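Side-chain contacts in DsbA-like disulfide oxidoreductase (Wolbachia endosymbiont of Drosophila melanogaster, PDB 6EEZ), which catalyses thiol-disulfide exchange, acting as a homotrimeric disulfide isomerase of the DsbA-like, thioredoxin-related family: residues D18-L23 and I36-L41; D42-H47 and G108-E113; H100-S105 and L116-N121; T159-L162 and S167-V170. All blocks are in the same frame, centred on the assembly; numbering follows the deposited sequence. Where two conformers were deposited one is given.

Contact 1: D18-L23 and I36-L41; sequences DQIFDL and IAVGFL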
loop_
_atom_site.group_PDB
_atom_site.type_symbol
_atom_site.label_atom_id
_atom_site.label_comp_id
_atom_site.label_asym_id
_atom_site.label_seq_id
_atom_site.Cartn_x
_atom_site.Cartn_y
_atom_site.Cartn_z
ATOM N N ASP A 18 11.281 8.816 -8.313
ATOM C CA ASP A 18 11.349 9.543 -7.044
ATOM C C ASP A 18 10.048 9.443 -6.268
ATOM O O ASP A 18 10.036 9.459 -5.046
ATOM C CB ASP A 18 11.687 11.020 -7.282
ATOM C CG ASP A 18 13.136 11.225 -7.739
ATOM O OD1 ASP A 18 13.972 10.323 -7.503
ATOM O OD2 ASP A 18 13.443 12.293 -8.310
ATOM N N GLN A 19 8.945 9.363 -6.996
ATOM C CA GLN A 19 7.648 9.292 -6.372
ATOM C C GLN A 19 7.348 7.850 -5.964
ATOM O O GLN A 19 7.087 7.597 -4.796
ATOM C CB GLN A 19 6.573 9.841 -7.303
ATOM C CG GLN A 19 6.602 11.352 -7.434
ATOM C CD GLN A 19 7.797 11.867 -8.246
ATOM O OE1 GLN A 19 8.074 11.384 -9.355
ATOM N NE2 GLN A 19 8.513 12.841 -7.690
ATOM N N ILE A 20 7.407 6.920 -6.921
ATOM C CA ILE A 20 7.215 5.496 -6.659
ATOM C C ILE A 20 8.045 4.976 -5.471
ATOM O O ILE A 20 7.533 4.255 -4.626
ATOM C CB ILE A 20 7.574 4.660 -7.908
ATOM C CG1 ILE A 20 6.605 4.978 -9.043
ATOM C CG2 ILE A 20 7.525 3.163 -7.623
ATOM C CD1 ILE A 20 7.045 4.443 -10.374
ATOM N N PHE A 21 9.322 5.326 -5.416
ATOM C CA PHE A 21 10.178 4.795 -4.365
ATOM C C PHE A 21 10.419 5.829 -3.272
ATOM O O PHE A 21 11.396 5.740 -2.559
ATOM C CB PHE A 21 11.483 4.277 -4.977
ATOM C CG PHE A 21 11.251 3.243 -6.060
ATOM C CD1 PHE A 21 10.890 1.944 -5.732
ATOM C CD2 PHE A 21 11.354 3.583 -7.407
ATOM C CE1 PHE A 21 10.641 0.998 -6.715
ATOM C CE2 PHE A 21 11.106 2.642 -8.404
ATOM C CZ PHE A 21 10.749 1.348 -8.059
ATOM N N ASP A 22 9.506 6.792 -3.136
ATOM C CA ASP A 22 9.525 7.763 -2.025
ATOM C C ASP A 22 9.713 7.057 -0.663
ATOM O O ASP A 22 9.009 6.097 -0.345
ATOM C CB ASP A 22 8.226 8.596 -2.028
ATOM C CG ASP A 22 8.243 9.770 -1.028
ATOM O OD1 ASP A 22 8.601 9.588 0.154
ATOM O OD2 ASP A 22 7.870 10.888 -1.421
ATOM N N LEU A 23 10.662 7.546 0.133
ATOM C CA LEU A 23 11.040 6.879 1.370
ATOM C C LEU A 23 10.150 7.250 2.562
ATOM O O LEU A 23 10.235 6.620 3.596
ATOM C CB LEU A 23 12.509 7.190 1.705
ATOM C CG LEU A 23 13.636 6.534 0.883
ATOM C CD1 LEU A 23 13.390 5.055 0.672
ATOM C CD2 LEU A 23 13.826 7.210 -0.467
ATOM N N ILE A 36 12.748 -3.612 -4.684
ATOM C CA ILE A 36 11.731 -2.862 -3.986
ATOM C C ILE A 36 10.377 -3.030 -4.671
ATOM O O ILE A 36 10.230 -2.744 -5.863
ATOM C CB ILE A 36 12.126 -1.375 -3.930
ATOM C CG1 ILE A 36 13.486 -1.237 -3.235
ATOM C CG2 ILE A 36 11.062 -0.531 -3.264
ATOM C CD1 ILE A 36 14.067 0.136 -3.291
ATOM N N ALA A 37 9.401 -3.520 -3.921
ATOM C CA ALA A 37 8.045 -3.622 -4.422
ATOM C C ALA A 37 7.238 -2.436 -3.907
ATOM O O ALA A 37 7.458 -1.983 -2.785
ATOM C CB ALA A 37 7.424 -4.929 -3.993
ATOM N N VAL A 38 6.323 -1.921 -4.727
ATOM C CA VAL A 38 5.462 -0.815 -4.325
ATOM C C VAL A 38 3.999 -1.139 -4.631
ATOM O O VAL A 38 3.594 -1.211 -5.798
ATOM C CB VAL A 38 5.865 0.490 -5.021
ATOM C CG1 VAL A 38 5.153 1.658 -4.385
ATOM C CG2 VAL A 38 7.401 0.689 -4.980
ATOM N N GLY A 39 3.209 -1.342 -3.572
ATOM C CA GLY A 39 1.845 -1.841 -3.710
ATOM C C GLY A 39 0.852 -0.708 -3.576
ATOM O O GLY A 39 1.020 0.144 -2.706
ATOM N N PHE A 40 -0.146 -0.683 -4.465
ATOM C CA PHE A 40 -1.203 0.348 -4.467
ATOM C C PHE A 40 -2.555 -0.293 -4.203
ATOM O O PHE A 40 -3.003 -1.114 -4.993
ATOM C CB PHE A 40 -1.235 1.102 -5.799
ATOM C CG PHE A 40 0.002 1.916 -6.077
ATOM C CD1 PHE A 40 1.136 1.316 -6.591
ATOM C CD2 PHE A 40 0.022 3.282 -5.827
ATOM C CE1 PHE A 40 2.273 2.061 -6.865
ATOM C CE2 PHE A 40 1.141 4.030 -6.081
ATOM C CZ PHE A 40 2.282 3.416 -6.613
ATOM N N LEU A 41 -3.196 0.097 -3.097
ATOM C CA LEU A 41 -4.385 -0.592 -2.567
ATOM C C LEU A 41 -5.466 0.370 -2.053
ATOM O O LEU A 41 -5.178 1.443 -1.541
ATOM C CB LEU A 41 -3.979 -1.548 -1.423
ATOM C CG LEU A 41 -3.672 -3.011 -1.805
ATOM C CD1 LEU A 41 -2.334 -3.256 -2.624
ATOM C CD2 LEU A 41 -3.694 -3.888 -0.554
#
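The Phe21 ring presents its edge to Ile36: the methyl CG2 of Ile36 lies 3.5 Å from Phe21 CD1, close to the ring plane, and Ile36 O also lies at the edge in that plane. One face of the ring is occupied by a sequence neighbour, since Ile20 CG2 stands 3.6 Å above the plane of the Phe21 ring and over its centre. Val38 CG2 approaches obliquely, with Phe21 CE1 3.7 Å away.

That same Val38 methyl also serves Ile20. Val38 CG2 lies 3.6 Å from Ile20 CG2, and the two side chains cross at about a right angle. Ile20 CG2 therefore has two roles, covering the ring and meeting the valine, and it can fill both because chi1 of -65° turns it anti to the backbone N while CG1 takes the place beside that N. The other Val38 methyl, CG1, comes within 3.5 Å of Ile20 O. No hydrogen bond links the segments; the 207 Å² buried between them is mainly van der Waals packing of hydrocarbon groups, with one carbonyl oxygen among them.

Phe21 is the first residue beyond the short helix 17-20 to leave helical angles, and the bond from Asp22 N to Gln19 O spans the place where the chain departs. Ile20 also touches Leu150 of helix 137-154 and Ile163 of the neighbouring strand. Strand 36-41, bonded to strands 65-70 and 161-164, is the central strand of the thioredoxin-fold sheet, and the end of an N-terminal helix packs here against one side of it.

Contact 2: D42-H47 and G108-E113; sequences DYSCGH and GEFSDE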
loop_
_atom_site.group_PDB
_atom_site.type_symbol
_atom_site.label_atom_id
_atom_site.label_comp_id
_atom_site.label_asym_id
_atom_site.label_seq_id
_atom_site.Cartn_x
_atom_site.Cartn_y
_atom_site.Cartn_z
ATOM N N ASP A 42 -6.714 -0.045 -2.229
ATOM C CA ASP A 42 -7.880 0.558 -1.591
ATOM C C ASP A 42 -8.401 -0.512 -0.643
ATOM O O ASP A 42 -8.621 -1.654 -1.056
ATOM C CB ASP A 42 -8.942 0.956 -2.614
ATOM C CG ASP A 42 -10.128 1.655 -1.995
ATOM O OD1 ASP A 42 -10.787 1.081 -1.082
ATOM O OD2 ASP A 42 -10.410 2.796 -2.436
ATOM N N TYR A 43 -8.582 -0.162 0.626
ATOM C CA TYR A 43 -8.968 -1.162 1.615
ATOM C C TYR A 43 -10.360 -1.790 1.379
ATOM O O TYR A 43 -10.596 -2.932 1.794
ATOM C CB TYR A 43 -8.899 -0.543 3.007
ATOM C CG TYR A 43 -7.493 -0.369 3.497
ATOM C CD1 TYR A 43 -6.621 -1.452 3.568
ATOM C CD2 TYR A 43 -7.031 0.870 3.900
ATOM C CE1 TYR A 43 -5.335 -1.291 4.008
ATOM C CE2 TYR A 43 -5.756 1.035 4.358
ATOM C CZ TYR A 43 -4.906 -0.043 4.402
ATOM O OH TYR A 43 -3.613 0.132 4.839
ATOM N N SER A 44 -11.270 -1.075 0.713
ATOM C CA SER A 44 -12.627 -1.585 0.484
ATOM C C SER A 44 -12.740 -2.360 -0.833
ATOM O O SER A 44 -13.807 -2.865 -1.174
ATOM C CB SER A 44 -13.647 -0.437 0.477
ATOM O OG SER A 44 -13.443 0.476 1.550
ATOM N N CYS A 45 -11.645 -2.453 -1.576
ATOM C CA CYS A 45 -11.650 -3.141 -2.864
ATOM C C CYS A 45 -11.544 -4.661 -2.673
ATOM O O CYS A 45 -10.660 -5.152 -1.969
ATOM C CB CYS A 45 -10.508 -2.583 -3.742
ATOM S SG CYS A 45 -9.597 -3.729 -4.749
ATOM N N GLY A 46 -12.457 -5.400 -3.297
ATOM C CA GLY A 46 -12.514 -6.851 -3.151
ATOM C C GLY A 46 -11.214 -7.570 -3.521
ATOM O O GLY A 46 -10.819 -8.513 -2.832
ATOM N N HIS A 47 -10.562 -7.157 -4.618
ATOM C CA HIS A 47 -9.323 -7.808 -5.039
ATOM C C HIS A 47 -8.183 -7.398 -4.138
ATOM O O HIS A 47 -7.290 -8.188 -3.914
ATOM C CB HIS A 47 -8.969 -7.505 -6.498
ATOM C CG HIS A 47 -9.859 -8.197 -7.473
ATOM N ND1 HIS A 47 -11.061 -7.660 -7.880
ATOM C CD2 HIS A 47 -9.757 -9.399 -8.082
ATOM C CE1 HIS A 47 -11.659 -8.498 -8.710
ATOM N NE2 HIS A 47 -10.893 -9.565 -8.848
ATOM N N GLY A 108 -17.008 -6.356 5.752
ATOM C CA GLY A 108 -18.033 -5.361 5.443
ATOM C C GLY A 108 -17.473 -3.959 5.208
ATOM O O GLY A 108 -16.261 -3.767 5.238
ATOM N N GLU A 109 -18.352 -2.981 4.974
ATOM C CA GLU A 109 -17.937 -1.581 4.804
ATOM C C GLU A 109 -17.501 -0.929 6.113
ATOM O O GLU A 109 -18.055 -1.207 7.186
ATOM C CB GLU A 109 -19.071 -0.748 4.189
ATOM C CG GLU A 109 -18.965 -0.597 2.675
ATOM C CD GLU A 109 -19.918 0.445 2.116
ATOM O OE1 GLU A 109 -20.538 1.190 2.911
ATOM O OE2 GLU A 109 -20.039 0.513 0.870
ATOM N N PHE A 110 -16.512 -0.044 6.022
ATOM C CA PHE A 110 -15.971 0.587 7.217
ATOM C C PHE A 110 -16.966 1.580 7.818
ATOM O O PHE A 110 -17.774 2.195 7.112
ATOM C CB PHE A 110 -14.641 1.290 6.916
ATOM C CG PHE A 110 -13.580 0.376 6.377
ATOM C CD1 PHE A 110 -12.991 -0.572 7.202
ATOM C CD2 PHE A 110 -13.179 0.454 5.048
ATOM C CE1 PHE A 110 -12.028 -1.429 6.720
ATOM C CE2 PHE A 110 -12.208 -0.396 4.558
ATOM C CZ PHE A 110 -11.621 -1.337 5.399
ATOM N N SER A 111 -16.899 1.695 9.137
ATOM C CA SER A 111 -17.591 2.724 9.898
ATOM C C SER A 111 -16.598 3.265 10.924
ATOM O O SER A 111 -15.560 2.642 11.164
ATOM C CB SER A 111 -18.837 2.166 10.587
ATOM O OG SER A 111 -18.515 1.038 11.370
ATOM N N ASP A 112 -16.898 4.424 11.503
ATOM C CA ASP A 112 -16.003 5.049 12.466
ATOM C C ASP A 112 -15.662 4.046 13.546
ATOM O O ASP A 112 -14.506 3.908 13.955
ATOM C CB ASP A 112 -16.646 6.283 13.096
ATOM C CG ASP A 112 -16.898 7.394 12.102
ATOM O OD1 ASP A 112 -16.724 7.186 10.883
ATOM O OD2 ASP A 112 -17.290 8.487 12.549
ATOM N N GLU A 113 -16.691 3.324 13.973
ATOM C CA GLU A 113 -16.599 2.430 15.114
ATOM C C GLU A 113 -15.720 1.226 14.785
ATOM O O GLU A 113 -14.810 0.889 15.540
ATOM C CB GLU A 113 -18.000 1.965 15.543
ATOM C CG GLU A 113 -19.032 3.099 15.736
ATOM C CD GLU A 113 -19.841 3.416 14.469
ATOM O OE1 GLU A 113 -21.071 3.165 14.464
ATOM O OE2 GLU A 113 -19.258 3.926 13.488
#
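Phe110 turns the edge of its ring towards the turn at Tyr43 and Ser44. Ser44 OG lies near the ring plane, 3.4 Å from Phe110 CE2, while Tyr43 CB approaches obliquely, 3.7 Å from both CE2 and CZ of Phe110. Tyr43 C is also at the edge in plane, so the phenyl rim fits against the backbone as well as the side chains. Of the Tyr43 side chain, CB does the touching: chi1 of -74° sets CG anti to the carbonyl carbon, and the phenol is carried off toward helices 76-91 and 96-105.

The hydrogen-bonding partner of Ser44 OG is Ser78 OG, and the ring edge adds only a close contact. Within the type I turn from Asp42 to Cys45, Ser44 N donates to Asp42 OD1 over 2.8 Å at 152°, an Asx turn; Ser78 OG also bonds OD1, and the backbone N of Ile73 and Leu74 hold OD2. Cys45, disulfide-bonded to Cys48, is the N-cap of helix 46-50.

The contact thus joins the turn leading into the CxxC motif to the chain before helix 112-121. Phe110 also packs on Ala77 and Ala81 of helix 76-91, and Tyr43 inserts between that helix, at Ala81 and Ala85, and Ala103 and Leu104 of helix 96-105.

Contact 3: H100-S105 and L116-N121; sequences HHAALS and LDIVKN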
loop_
_atom_site.group_PDB
_atom_site.type_symbol
_atom_site.label_atom_id
_atom_site.label_comp_id
_atom_site.label_asym_id
_atom_site.label_seq_id
_atom_site.Cartn_x
_atom_site.Cartn_y
_atom_site.Cartn_z
ATOM N N HIS A 100 -3.045 -2.351 8.482
ATOM C CA HIS A 100 -3.181 -2.685 7.067
ATOM C C HIS A 100 -3.891 -4.014 6.862
ATOM O O HIS A 100 -4.876 -4.099 6.125
ATOM C CB HIS A 100 -1.792 -2.724 6.410
ATOM C CG HIS A 100 -1.767 -3.293 5.023
ATOM N ND1 HIS A 100 -1.821 -2.501 3.891
ATOM C CD2 HIS A 100 -1.654 -4.567 4.579
ATOM C CE1 HIS A 100 -1.745 -3.258 2.813
ATOM N NE2 HIS A 100 -1.644 -4.520 3.199
ATOM N N HIS A 101 -3.380 -5.051 7.518
ATOM C CA HIS A 101 -3.854 -6.405 7.285
ATOM C C HIS A 101 -5.250 -6.601 7.884
ATOM O O HIS A 101 -6.102 -7.296 7.303
ATOM C CB HIS A 101 -2.875 -7.428 7.875
ATOM C CG HIS A 101 -3.103 -8.819 7.388
ATOM N ND1 HIS A 101 -3.750 -9.773 8.142
ATOM C CD2 HIS A 101 -2.791 -9.414 6.213
ATOM C CE1 HIS A 101 -3.818 -10.898 7.454
ATOM N NE2 HIS A 101 -3.241 -10.709 6.282
ATOM N N ALA A 102 -5.488 -5.989 9.040
ATOM C CA ALA A 102 -6.822 -6.030 9.637
ATOM C C ALA A 102 -7.834 -5.308 8.757
ATOM O O ALA A 102 -8.960 -5.755 8.630
ATOM C CB ALA A 102 -6.817 -5.422 11.032
ATOM N N ALA A 103 -7.443 -4.190 8.152
ATOM C CA ALA A 103 -8.368 -3.450 7.308
ATOM C C ALA A 103 -8.742 -4.299 6.093
ATOM O O ALA A 103 -9.911 -4.364 5.695
ATOM C CB ALA A 103 -7.768 -2.132 6.883
ATOM N N LEU A 104 -7.747 -4.957 5.511
ATOM C CA LEU A 104 -7.997 -5.870 4.404
ATOM C C LEU A 104 -8.829 -7.084 4.842
ATOM O O LEU A 104 -9.564 -7.661 4.035
ATOM C CB LEU A 104 -6.684 -6.326 3.793
ATOM C CG LEU A 104 -5.933 -5.233 3.021
ATOM C CD1 LEU A 104 -4.594 -5.789 2.497
ATOM C CD2 LEU A 104 -6.782 -4.639 1.862
ATOM N N SER A 105 -8.730 -7.461 6.118
ATOM C CA SER A 105 -9.492 -8.602 6.632
ATOM C C SER A 105 -10.932 -8.207 6.994
ATOM O O SER A 105 -11.821 -9.043 7.069
ATOM C CB SER A 105 -8.783 -9.201 7.850
ATOM O OG SER A 105 -7.467 -9.598 7.504
ATOM N N LEU A 116 -12.163 1.905 14.840
ATOM C CA LEU A 116 -11.644 1.943 16.221
ATOM C C LEU A 116 -11.461 0.547 16.804
ATOM O O LEU A 116 -10.463 0.279 17.463
ATOM C CB LEU A 116 -12.559 2.748 17.152
ATOM C CG LEU A 116 -12.575 4.274 16.996
ATOM C CD1 LEU A 116 -13.470 4.906 18.070
ATOM C CD2 LEU A 116 -11.179 4.868 17.066
ATOM N N ASP A 117 -12.428 -0.336 16.575
ATOM C CA ASP A 117 -12.281 -1.732 16.963
ATOM C C ASP A 117 -10.945 -2.273 16.465
ATOM O O ASP A 117 -10.300 -3.064 17.143
ATOM C CB ASP A 117 -13.425 -2.585 16.408
ATOM C CG ASP A 117 -14.778 -2.169 16.933
ATOM O OD1 ASP A 117 -14.859 -1.661 18.077
ATOM O OD2 ASP A 117 -15.766 -2.360 16.192
ATOM N N ILE A 118 -10.527 -1.836 15.281
ATOM C CA ILE A 118 -9.268 -2.292 14.715
ATOM C C ILE A 118 -8.085 -1.631 15.428
ATOM O O ILE A 118 -7.085 -2.280 15.719
ATOM C CB ILE A 118 -9.197 -2.007 13.197
ATOM C CG1 ILE A 118 -10.173 -2.915 12.447
ATOM C CG2 ILE A 118 -7.758 -2.203 12.662
ATOM C CD1 ILE A 118 -10.224 -2.671 10.922
ATOM N N VAL A 119 -8.198 -0.338 15.705
ATOM C CA VAL A 119 -7.119 0.381 16.361
ATOM C C VAL A 119 -6.916 -0.174 17.770
ATOM O O VAL A 119 -5.808 -0.156 18.302
ATOM C CB VAL A 119 -7.402 1.893 16.414
ATOM C CG1 VAL A 119 -6.327 2.617 17.176
ATOM C CG2 VAL A 119 -7.472 2.462 15.011
ATOM N N LYS A 120 -7.984 -0.692 18.362
ATOM C CA LYS A 120 -7.889 -1.301 19.680
ATOM C C LYS A 120 -7.262 -2.686 19.649
ATOM O O LYS A 120 -6.481 -3.034 20.536
ATOM C CB LYS A 120 -9.267 -1.397 20.331
ATOM C CG LYS A 120 -9.948 -0.064 20.566
ATOM C CD LYS A 120 -9.062 0.921 21.313
ATOM C CE LYS A 120 -9.827 2.174 21.665
ATOM N NZ LYS A 120 -11.028 1.882 22.528
ATOM N N ASN A 121 -7.621 -3.494 18.656
ATOM C CA ASN A 121 -7.157 -4.882 18.621
ATOM C C ASN A 121 -5.664 -5.000 18.302
ATOM O O ASN A 121 -5.059 -6.059 18.505
ATOM C CB ASN A 121 -7.969 -5.679 17.604
ATOM C CG ASN A 121 -9.406 -5.874 18.032
ATOM O OD1 ASN A 121 -9.708 -5.983 19.228
ATOM N ND2 ASN A 121 -10.303 -5.922 17.065
#
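Ala102 and Ile118 mark the closest backbone approach of two helical segments, with their CA atoms 6.8 Å apart. This short separation is consistent with the small side chain of Ala102, whose only side-chain carbon points towards the other helix.

Ile118 alone supplies the side of helix 112-121, meeting two alanines with two of its ends. Its CG2 meets Ala102 CB at 3.7 Å. The other branch runs on to CD1, which comes to 4.1 Å from Ala103 CA and 4.0 Å from Ala102 O, so the isoleucine touches backbone as well as methyl. The torsions explain the division: with chi1 at -70°, CG1 stands anti to the carbonyl carbon, and chi2 of 178° extends the chain so that CD1 reaches the next residue along. Only 103 Å² is buried, and no hydrogen bond crosses the gap.

Behind this interface, His101 O is gripped twice by Ser105. The hydroxyl OG of Ser105 donates to His101 O over 2.7 Å, tilted 34° from the carbonyl plane, while Ser105 N reaches the same oxygen from the opposite face.

Both helices, 96-105 and 112-121, belong to the helical insertion that distinguishes DsbA-like proteins from plain thioredoxins. Ile118 also packs on Phe99 and His106, and His101 on helix 52-60. On another side of helix 112-121, Leu116 and Val119 meet Phe129 of helix 126-135.

Contact 4: T159-L162 and S167-V170; sequences TPFL and SLFV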
loop_
_atom_site.group_PDB
_atom_site.type_symbol
_atom_site.label_atom_id
_atom_site.label_comp_id
_atom_site.label_asym_id
_atom_site.label_seq_id
_atom_site.Cartn_x
_atom_site.Cartn_y
_atom_site.Cartn_z
ATOM N N THR A 159 -7.429 -0.214 -8.609
ATOM C CA THR A 159 -6.599 -1.037 -7.720
ATOM C C THR A 159 -7.085 -2.495 -7.695
ATOM O O THR A 159 -8.238 -2.779 -8.027
ATOM C CB THR A 159 -6.585 -0.485 -6.255
ATOM O OG1 THR A 159 -7.909 -0.457 -5.721
ATOM C CG2 THR A 159 -6.016 0.912 -6.225
ATOM N N PRO A 160 -6.204 -3.421 -7.279
ATOM C CA PRO A 160 -4.819 -3.144 -6.878
ATOM C C PRO A 160 -3.874 -3.209 -8.053
ATOM O O PRO A 160 -4.253 -3.743 -9.094
ATOM C CB PRO A 160 -4.505 -4.272 -5.903
ATOM C CG PRO A 160 -5.234 -5.429 -6.508
ATOM C CD PRO A 160 -6.512 -4.850 -7.112
ATOM N N PHE A 161 -2.649 -2.729 -7.842
ATOM C CA PHE A 161 -1.564 -3.019 -8.758
ATOM C C PHE A 161 -0.278 -2.906 -7.987
ATOM O O PHE A 161 -0.242 -2.273 -6.918
ATOM C CB PHE A 161 -1.567 -2.105 -10.012
ATOM C CG PHE A 161 -1.257 -0.654 -9.749
ATOM C CD1 PHE A 161 0.042 -0.189 -9.808
ATOM C CD2 PHE A 161 -2.269 0.263 -9.529
ATOM C CE1 PHE A 161 0.334 1.152 -9.608
ATOM C CE2 PHE A 161 -1.980 1.606 -9.329
ATOM C CZ PHE A 161 -0.681 2.048 -9.372
ATOM N N LEU A 162 0.751 -3.562 -8.524
ATOM C CA LEU A 162 2.031 -3.695 -7.857
ATOM C C LEU A 162 3.206 -3.484 -8.815
ATOM O O LEU A 162 3.314 -4.096 -9.886
ATOM C CB LEU A 162 2.118 -5.074 -7.198
ATOM C CG LEU A 162 3.385 -5.454 -6.428
ATOM C CD1 LEU A 162 3.563 -4.521 -5.250
ATOM C CD2 LEU A 162 3.315 -6.898 -5.942
ATOM N N SER A 167 8.795 -3.461 -13.564
ATOM C CA SER A 167 7.562 -4.133 -13.950
ATOM C C SER A 167 6.334 -3.677 -13.172
ATOM O O SER A 167 6.415 -3.251 -12.027
ATOM C CB SER A 167 7.720 -5.636 -13.770
ATOM O OG SER A 167 8.729 -6.132 -14.631
ATOM N N LEU A 168 5.174 -3.790 -13.799
ATOM C CA LEU A 168 3.948 -3.350 -13.159
ATOM C C LEU A 168 2.926 -4.443 -13.368
ATOM O O LEU A 168 2.614 -4.800 -14.501
ATOM C CB LEU A 168 3.499 -1.991 -13.722
ATOM C CG LEU A 168 2.463 -1.187 -12.917
ATOM C CD1 LEU A 168 2.484 0.299 -13.279
ATOM C CD2 LEU A 168 1.134 -1.744 -13.173
ATOM N N PHE A 169 2.462 -4.995 -12.242
ATOM C CA PHE A 169 1.484 -6.087 -12.211
ATOM C C PHE A 169 0.118 -5.562 -11.792
ATOM O O PHE A 169 0.000 -4.930 -10.756
ATOM C CB PHE A 169 1.943 -7.180 -11.250
ATOM C CG PHE A 169 3.250 -7.809 -11.634
ATOM C CD1 PHE A 169 3.295 -8.843 -12.555
ATOM C CD2 PHE A 169 4.428 -7.353 -11.085
ATOM C CE1 PHE A 169 4.492 -9.416 -12.910
ATOM C CE2 PHE A 169 5.632 -7.925 -11.437
ATOM C CZ PHE A 169 5.661 -8.961 -12.352
ATOM N N VAL A 170 -0.903 -5.803 -12.604
ATOM C CA VAL A 170 -2.226 -5.213 -12.384
ATOM C C VAL A 170 -3.230 -6.289 -11.903
ATOM O O VAL A 170 -3.313 -7.367 -12.479
ATOM C CB VAL A 170 -2.775 -4.536 -13.687
ATOM C CG1 VAL A 170 -4.072 -3.822 -13.398
ATOM C CG2 VAL A 170 -1.774 -3.533 -14.267
#
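Leu162 and Phe169 form the hydrogen-bonded pair of an antiparallel beta hairpin, strands 161-164 and 167-170, with strand 167-170 forming the edge of the thioredoxin-fold sheet. Leu162 N donates to Phe169 O over 2.7 Å, and Phe169 N returns a bond to Leu162 O, also 2.7 Å long. The edge of the Phe169 ring lies by the same carbonyl, its CD2 3.6 Å from Leu162 O. Next along, Phe161 and Val170 make the non-hydrogen-bonded pair, their CA atoms 4.3 Å apart. A CA-H...O contact adds to the pairing, Leu168 CA lying 3.4 Å from Leu162 O with an angle of 138° at the hydrogen.

The side chains sort by face. Phe161 shares one face with Val170. With chi1 at 68°, CG of Phe161 sits between the backbone N and the carbonyl carbon, a setting that places CD1 of Phe161 3.9 Å from CD2 of Leu168, which it meets obliquely. The ring also stacks with Phe40 and touches Val151 and Leu154 of helix 137-154. Leu162 and Phe169 use the other face, where both pack on Leu178 of helix 175-185.

Further out, the peptide bond before Pro160 is cis, and Pro160 touches Cys48 and His47, as the cis-proline beside the CxxC motif does in thioredoxin-fold oxidoreductases. At the far end of the pairing, Ser167 OG is hydrogen-bonded to Lys181 NZ of helix 175-185.

How the contacts relate
Contacts 1 and 4 share the sheet, their centres about 11 Å apart, and are joined where Phe40 N probably donates to Phe161 O over 2.9 Å. Strand 36-41 of contact 1 runs directly into the Cys45 turn of contact 2, whose centre is about 22 Å from that of contact 1. Contacts 2 and 4 meet beside the disulfide, with Asp42 CB 3.6 Å from Thr159 OG1. Contact 3 lies in the helical insertion, its centre about 10 Å from that of contact 2, and the two touch where Phe110 CZ lies 3.5 Å from Ala103 O. Contacts 3 and 4 do not touch, their nearest atoms being about 8 Å apart.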